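Local coordinates for protein PlyP35 (Listeria phage P35, PDB 6S3Y) that probably anchors a Listeria phage endolysin to the bacterial cell wall through its C-terminal cell wall binding domain, which carries two SH3-like repeats, at residues G14-K19 and G60-S65; H64-V69 and N83-C88. All coordinates share one frame; numbering follows the deposited sequence.

Interaction 1. Residues G14-K19 and G60-S65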
loop_
_atom_site.group_PDB
_atom_site.type_symbol
_atom_site.label_atom_id
_atom_site.label_comp_id
_atom_site.label_asym_id
_atom_site.label_seq_id
_atom_site.Cartn_x
_atom_site.Cartn_y
_atom_site.Cartn_z
ATOM N N GLY A 14 -4.042 4.733 -1.285
ATOM C CA GLY A 14 -3.573 3.557 -2.052
ATOM C C GLY A 14 -2.180 3.807 -2.588
ATOM O O GLY A 14 -1.809 4.975 -2.832
ATOM N N TYR A 15 -1.417 2.739 -2.812
ATOM C CA TYR A 15 0.033 2.825 -3.094
ATOM C C TYR A 15 0.262 2.535 -4.580
ATOM O O TYR A 15 0.093 1.390 -5.001
ATOM C CB TYR A 15 0.775 1.892 -2.132
ATOM C CG TYR A 15 0.519 2.278 -0.705
ATOM C CD1 TYR A 15 1.246 3.286 -0.096
ATOM C CD2 TYR A 15 -0.521 1.695 -0.004
ATOM C CE1 TYR A 15 0.959 3.679 1.196
ATOM C CE2 TYR A 15 -0.813 2.084 1.300
ATOM C CZ TYR A 15 -0.068 3.080 1.896
ATOM O OH TYR A 15 -0.361 3.493 3.166
ATOM N N PHE A 16 0.587 3.573 -5.340
ATOM C CA PHE A 16 0.947 3.474 -6.779
ATOM C C PHE A 16 2.470 3.443 -6.852
ATOM O O PHE A 16 3.109 4.514 -6.781
ATOM C CB PHE A 16 0.294 4.625 -7.539
ATOM C CG PHE A 16 0.365 4.592 -9.041
ATOM C CD1 PHE A 16 -0.232 3.567 -9.766
ATOM C CD2 PHE A 16 0.974 5.623 -9.729
ATOM C CE1 PHE A 16 -0.227 3.591 -11.151
ATOM C CE2 PHE A 16 0.989 5.643 -11.119
ATOM C CZ PHE A 16 0.384 4.628 -11.815
ATOM N N GLN A 17 3.036 2.239 -6.867
ATOM C CA GLN A 17 4.498 2.010 -6.674
ATOM C C GLN A 17 5.200 1.965 -8.028
ATOM O O GLN A 17 4.519 1.711 -9.043
ATOM C CB GLN A 17 4.717 0.702 -5.885
ATOM C CG GLN A 17 4.075 0.669 -4.500
ATOM C CD GLN A 17 4.585 1.767 -3.585
ATOM O OE1 GLN A 17 3.924 2.797 -3.381
ATOM N NE2 GLN A 17 5.781 1.562 -3.050
ATOM N N ASP A 18 6.519 2.171 -8.056
ATOM C CA ASP A 18 7.303 2.159 -9.319
ATOM C C ASP A 18 7.485 0.718 -9.812
ATOM O O ASP A 18 7.952 0.556 -10.950
ATOM C CB ASP A 18 8.626 2.915 -9.168
ATOM C CG ASP A 18 9.598 2.348 -8.147
ATOM O OD1 ASP A 18 9.211 1.475 -7.360
ATOM O OD2 ASP A 18 10.747 2.811 -8.137
ATOM N N LYS A 19 7.115 -0.277 -9.008
ATOM C CA LYS A 19 7.196 -1.720 -9.343
ATOM C C LYS A 19 5.976 -2.413 -8.787
ATOM O O LYS A 19 5.434 -1.937 -7.786
ATOM C CB LYS A 19 8.389 -2.369 -8.645
ATOM C CG LYS A 19 9.726 -1.741 -8.942
ATOM C CD LYS A 19 10.802 -2.128 -7.991
ATOM C CE LYS A 19 12.038 -1.303 -8.246
ATOM N NZ LYS A 19 13.137 -1.773 -7.370
ATOM N N GLY A 60 3.359 3.448 -12.960
ATOM C CA GLY A 60 3.217 2.863 -11.624
ATOM C C GLY A 60 2.342 1.633 -11.633
ATOM O O GLY A 60 1.761 1.288 -12.685
ATOM N N TYR A 61 2.270 0.995 -10.465
ATOM C CA TYR A 61 1.566 -0.279 -10.247
ATOM C C TYR A 61 0.808 -0.178 -8.923
ATOM O O TYR A 61 1.404 0.238 -7.924
ATOM C CB TYR A 61 2.581 -1.429 -10.209
ATOM C CG TYR A 61 3.395 -1.558 -11.470
ATOM C CD1 TYR A 61 4.558 -0.829 -11.649
ATOM C CD2 TYR A 61 2.980 -2.386 -12.490
ATOM C CE1 TYR A 61 5.294 -0.915 -12.832
ATOM C CE2 TYR A 61 3.704 -2.509 -13.666
ATOM C CZ TYR A 61 4.864 -1.761 -13.839
ATOM O OH TYR A 61 5.599 -1.816 -14.983
ATOM N N ILE A 62 -0.438 -0.629 -8.907
ATOM C CA ILE A 62 -1.245 -0.588 -7.674
ATOM C C ILE A 62 -1.978 -1.913 -7.510
ATOM O O ILE A 62 -2.500 -2.465 -8.495
ATOM C CB ILE A 62 -2.176 0.652 -7.670
ATOM C CG1 ILE A 62 -2.931 0.748 -6.345
ATOM C CG2 ILE A 62 -3.111 0.659 -8.860
ATOM C CD1 ILE A 62 -3.469 2.138 -6.049
ATOM N N TYR A 63 -2.007 -2.408 -6.280
ATOM C CA TYR A 63 -2.555 -3.743 -5.951
ATOM C C TYR A 63 -4.059 -3.736 -6.151
ATOM O O TYR A 63 -4.688 -2.699 -5.906
ATOM C CB TYR A 63 -2.098 -4.081 -4.538
ATOM C CG TYR A 63 -2.355 -5.496 -4.104
ATOM C CD1 TYR A 63 -1.427 -6.494 -4.351
ATOM C CD2 TYR A 63 -3.501 -5.828 -3.408
ATOM C CE1 TYR A 63 -1.616 -7.792 -3.891
ATOM C CE2 TYR A 63 -3.706 -7.114 -2.939
ATOM C CZ TYR A 63 -2.756 -8.096 -3.176
ATOM O OH TYR A 63 -2.981 -9.360 -2.740
ATOM N N HIS A 64 -4.628 -4.846 -6.599
ATOM C CA HIS A 64 -6.003 -4.923 -7.166
ATOM C C HIS A 64 -7.039 -4.479 -6.131
ATOM O O HIS A 64 -8.030 -3.842 -6.533
ATOM C CB HIS A 64 -6.290 -6.325 -7.698
ATOM C CG HIS A 64 -6.542 -7.336 -6.644
ATOM N ND1 HIS A 64 -5.539 -7.854 -5.813
ATOM C CD2 HIS A 64 -7.687 -7.899 -6.256
ATOM C CE1 HIS A 64 -6.072 -8.712 -4.976
ATOM N NE2 HIS A 64 -7.381 -8.766 -5.230
ATOM N N SER A 65 -6.826 -4.771 -4.840
ATOM C CA SER A 65 -7.832 -4.443 -3.788
ATOM C C SER A 65 -7.833 -2.951 -3.475
ATOM O O SER A 65 -8.707 -2.474 -2.780
ATOM C CB SER A 65 -7.639 -5.306 -2.577
ATOM O OG SER A 65 -6.373 -5.077 -1.977
HETATM O O HOH W 1 -0.326 -1.230 -4.228
#

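Interaction 2. Residues H64-V69 and N83-C88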
loop_
_atom_site.group_PDB
_atom_site.type_symbol
_atom_site.label_atom_id
_atom_site.label_comp_id
_atom_site.label_asym_id
_atom_site.label_seq_id
_atom_site.Cartn_x
_atom_site.Cartn_y
_atom_site.Cartn_z
ATOM N N HIS A 64 -4.628 -4.846 -6.599
ATOM C CA HIS A 64 -6.003 -4.923 -7.166
ATOM C C HIS A 64 -7.039 -4.479 -6.131
ATOM O O HIS A 64 -8.030 -3.842 -6.533
ATOM C CB HIS A 64 -6.290 -6.325 -7.698
ATOM C CG HIS A 64 -6.542 -7.336 -6.644
ATOM N ND1 HIS A 64 -5.539 -7.854 -5.813
ATOM C CD2 HIS A 64 -7.687 -7.899 -6.256
ATOM C CE1 HIS A 64 -6.072 -8.712 -4.976
ATOM N NE2 HIS A 64 -7.381 -8.766 -5.230
ATOM N N SER A 65 -6.826 -4.771 -4.840
ATOM C CA SER A 65 -7.832 -4.443 -3.788
ATOM C C SER A 65 -7.833 -2.951 -3.475
ATOM O O SER A 65 -8.707 -2.474 -2.780
ATOM C CB SER A 65 -7.639 -5.306 -2.577
ATOM O OG SER A 65 -6.373 -5.077 -1.977
HETATM N N MSE A 66 -6.859 -2.180 -3.992
HETATM C CA MSE A 66 -6.838 -0.735 -3.804
HETATM C C MSE A 66 -7.465 0.029 -4.984
HETATM O O MSE A 66 -7.425 1.263 -5.004
HETATM C CB MSE A 66 -5.414 -0.258 -3.555
HETATM C CG MSE A 66 -4.789 -0.923 -2.373
HETATM SE SE MSE A 66 -2.908 -0.565 -2.301
HETATM C CE MSE A 66 -2.439 -1.562 -0.683
ATOM N N ALA A 67 -8.051 -0.682 -5.947
ATOM C CA ALA A 67 -8.650 -0.045 -7.108
ATOM C C ALA A 67 -9.990 -0.700 -7.426
ATOM O O ALA A 67 -10.019 -1.892 -7.727
ATOM C CB ALA A 67 -7.737 -0.115 -8.314
ATOM N N LYS A 68 -11.058 0.084 -7.380
ATOM C CA LYS A 68 -12.441 -0.359 -7.671
ATOM C C LYS A 68 -12.773 0.083 -9.099
ATOM O O LYS A 68 -12.854 1.299 -9.328
ATOM C CB LYS A 68 -13.370 0.252 -6.606
ATOM C CG LYS A 68 -14.827 -0.150 -6.687
ATOM C CD LYS A 68 -15.673 0.616 -5.666
ATOM C CE LYS A 68 -15.620 2.116 -5.913
ATOM N NZ LYS A 68 -16.456 2.903 -4.980
ATOM N N VAL A 69 -12.928 -0.856 -10.017
ATOM C CA VAL A 69 -13.200 -0.564 -11.459
ATOM C C VAL A 69 -14.697 -0.195 -11.610
ATOM O O VAL A 69 -15.534 -0.996 -11.222
ATOM C CB VAL A 69 -12.851 -1.769 -12.358
ATOM C CG1 VAL A 69 -13.266 -1.525 -13.797
ATOM C CG2 VAL A 69 -11.405 -2.122 -12.322
ATOM N N ASN A 83 -9.378 2.708 -3.482
ATOM C CA ASN A 83 -9.794 2.170 -2.158
ATOM C C ASN A 83 -8.550 2.075 -1.275
ATOM O O ASN A 83 -7.753 1.133 -1.452
ATOM C CB ASN A 83 -10.514 0.835 -2.351
ATOM C CG ASN A 83 -10.899 0.191 -1.045
ATOM O OD1 ASN A 83 -11.680 0.747 -0.299
ATOM N ND2 ASN A 83 -10.339 -0.965 -0.742
ATOM N N ALA A 84 -8.354 3.042 -0.408
ATOM C CA ALA A 84 -7.186 3.142 0.485
ATOM C C ALA A 84 -7.215 2.015 1.532
ATOM O O ALA A 84 -8.225 1.845 2.177
ATOM C CB ALA A 84 -7.110 4.513 1.108
ATOM N N HIS A 85 -6.090 1.334 1.695
ATOM C CA HIS A 85 -5.819 0.367 2.805
ATOM C C HIS A 85 -4.343 0.011 2.749
ATOM O O HIS A 85 -3.680 0.330 1.735
ATOM C CB HIS A 85 -6.717 -0.877 2.738
ATOM C CG HIS A 85 -6.272 -1.930 1.777
ATOM N ND1 HIS A 85 -6.913 -2.131 0.563
ATOM C CD2 HIS A 85 -5.254 -2.836 1.818
ATOM C CE1 HIS A 85 -6.343 -3.136 -0.077
ATOM N NE2 HIS A 85 -5.323 -3.568 0.663
ATOM N N ALA A 86 -3.831 -0.587 3.805
ATOM C CA ALA A 86 -2.428 -1.035 3.862
ATOM C C ALA A 86 -2.412 -2.538 4.132
ATOM O O ALA A 86 -3.497 -3.195 4.110
ATOM C CB ALA A 86 -1.698 -0.228 4.900
ATOM N N PHE A 87 -1.240 -3.084 4.408
ATOM C CA PHE A 87 -1.034 -4.512 4.707
ATOM C C PHE A 87 0.003 -4.612 5.816
ATOM O O PHE A 87 0.866 -3.705 5.908
ATOM C CB PHE A 87 -0.512 -5.272 3.497
ATOM C CG PHE A 87 -1.528 -5.651 2.451
ATOM C CD1 PHE A 87 -2.647 -6.388 2.782
ATOM C CD2 PHE A 87 -1.318 -5.319 1.121
ATOM C CE1 PHE A 87 -3.547 -6.781 1.810
ATOM C CE2 PHE A 87 -2.221 -5.722 0.146
ATOM C CZ PHE A 87 -3.342 -6.442 0.486
ATOM N N CYS A 88 -0.038 -5.707 6.588
ATOM C CA CYS A 88 1.165 -6.209 7.302
ATOM C C CYS A 88 1.343 -7.683 6.956
ATOM O O CYS A 88 0.333 -8.382 6.601
ATOM C CB CYS A 88 1.088 -5.963 8.802
ATOM S SG CYS A 88 -0.395 -6.661 9.564
#

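Interaction 1. Residues G14-K19 and G60-S65
Gln17 O accepts the backbone N-H of Tyr61 in the carbonyl plane, with 2.8 Å between O and N, and Gln17 N returns a bond to Tyr61 O, likewise at 2.8 Å. These two bonds make one antiparallel hydrogen-bonded pair. Beyond it the strands splay, their axes running at 146°, and a water spans the next step, donating to Tyr15 O and accepting from Tyr63 N. That carbonyl also receives the CA-H of Ile62, with 3.6 Å between Ile62 CA and Tyr15 O. With its CG anti to the backbone N (chi1 -171°), the Phe16 ring reaches over Gly60, whose CA sits 3.5 Å from the ring centroid in a CH-pi contact. Ile62 CB packs at the ring's edge, 4.1 Å from Phe16 CD1, and Trp31 stacks on Phe16 from outside the pair. Along the neighbouring turn, the edge of the Tyr61 ring meets Asp18 O, with CE1 3.6 Å away, while CD1 rests against the backbone of Lys19. Such a short bridge between strands 6-17 and 56-63, with aromatic packing around it, is consistent with closure of a small SH3-like beta barrel.

Interaction 2. Residues H64-V69 and N83-C88
Asn83 takes hold of the turn at 64-66 with two donors. Its backbone N gives a hydrogen bond to Met66 O, 2.9 Å away, approaching well above the carbonyl plane. Its side chain, swung out with CG anti to the backbone N (chi1 177°), brings ND2 to within 3.0 Å of Ser65 O; this bond is nearly straight, at 169° about the hydrogen, and the acceptor lies in the plane of the Asn83 amide. Two successive carbonyls of the 3-10 turn are therefore held by a single residue. The carbonyl of Asn83 faces the turn as well, and the CA-H of Met66 points to it, with 3.1 Å between Met66 CA and Asn83 O. The contact lies at the open end of the beta hairpin formed by strands 67-72 and 78-89, where the chain enters the first strand from the 3-10 turn and the second runs on to pair with strand 99-103. At His85 the selenomethionine Met66 crosses the imidazole at about a right angle. Its chain, extended beyond CG, carries CE over one face of the ring, 4.1 Å from the centroid, and also to 3.3 Å from His85 O. The selenium stands farther off above the ring. Phe87 comes next, its CE2 4.2 Å from Met66 CE in apolar packing; elsewhere its ring meets Tyr63 and Phe99 edge-to-face.

How the interactions relate
Interaction 1 is the more buried of the two and lies within one SH3-like repeat, joining strands 6-17 and 56-63. Interaction 2, partly buried, follows directly along the chain: residues 64-65 belong to both, and there strand 56-63 gives way to the 3-10 turn that leads into strand 67-72. Its partner, strand 78-89, also pairs with strands 36-41 and 99-103. Paired backbone groups, a bridging water and a phenyl ring over glycine mark interaction 1, whereas an asparagine side chain and a selenomethionine-imidazole contact mark interaction 2. The two also pack on each other, with Tyr15 CE2 3.4 Å from His85 O and Tyr15 N 3.7 Å from Met66 SE.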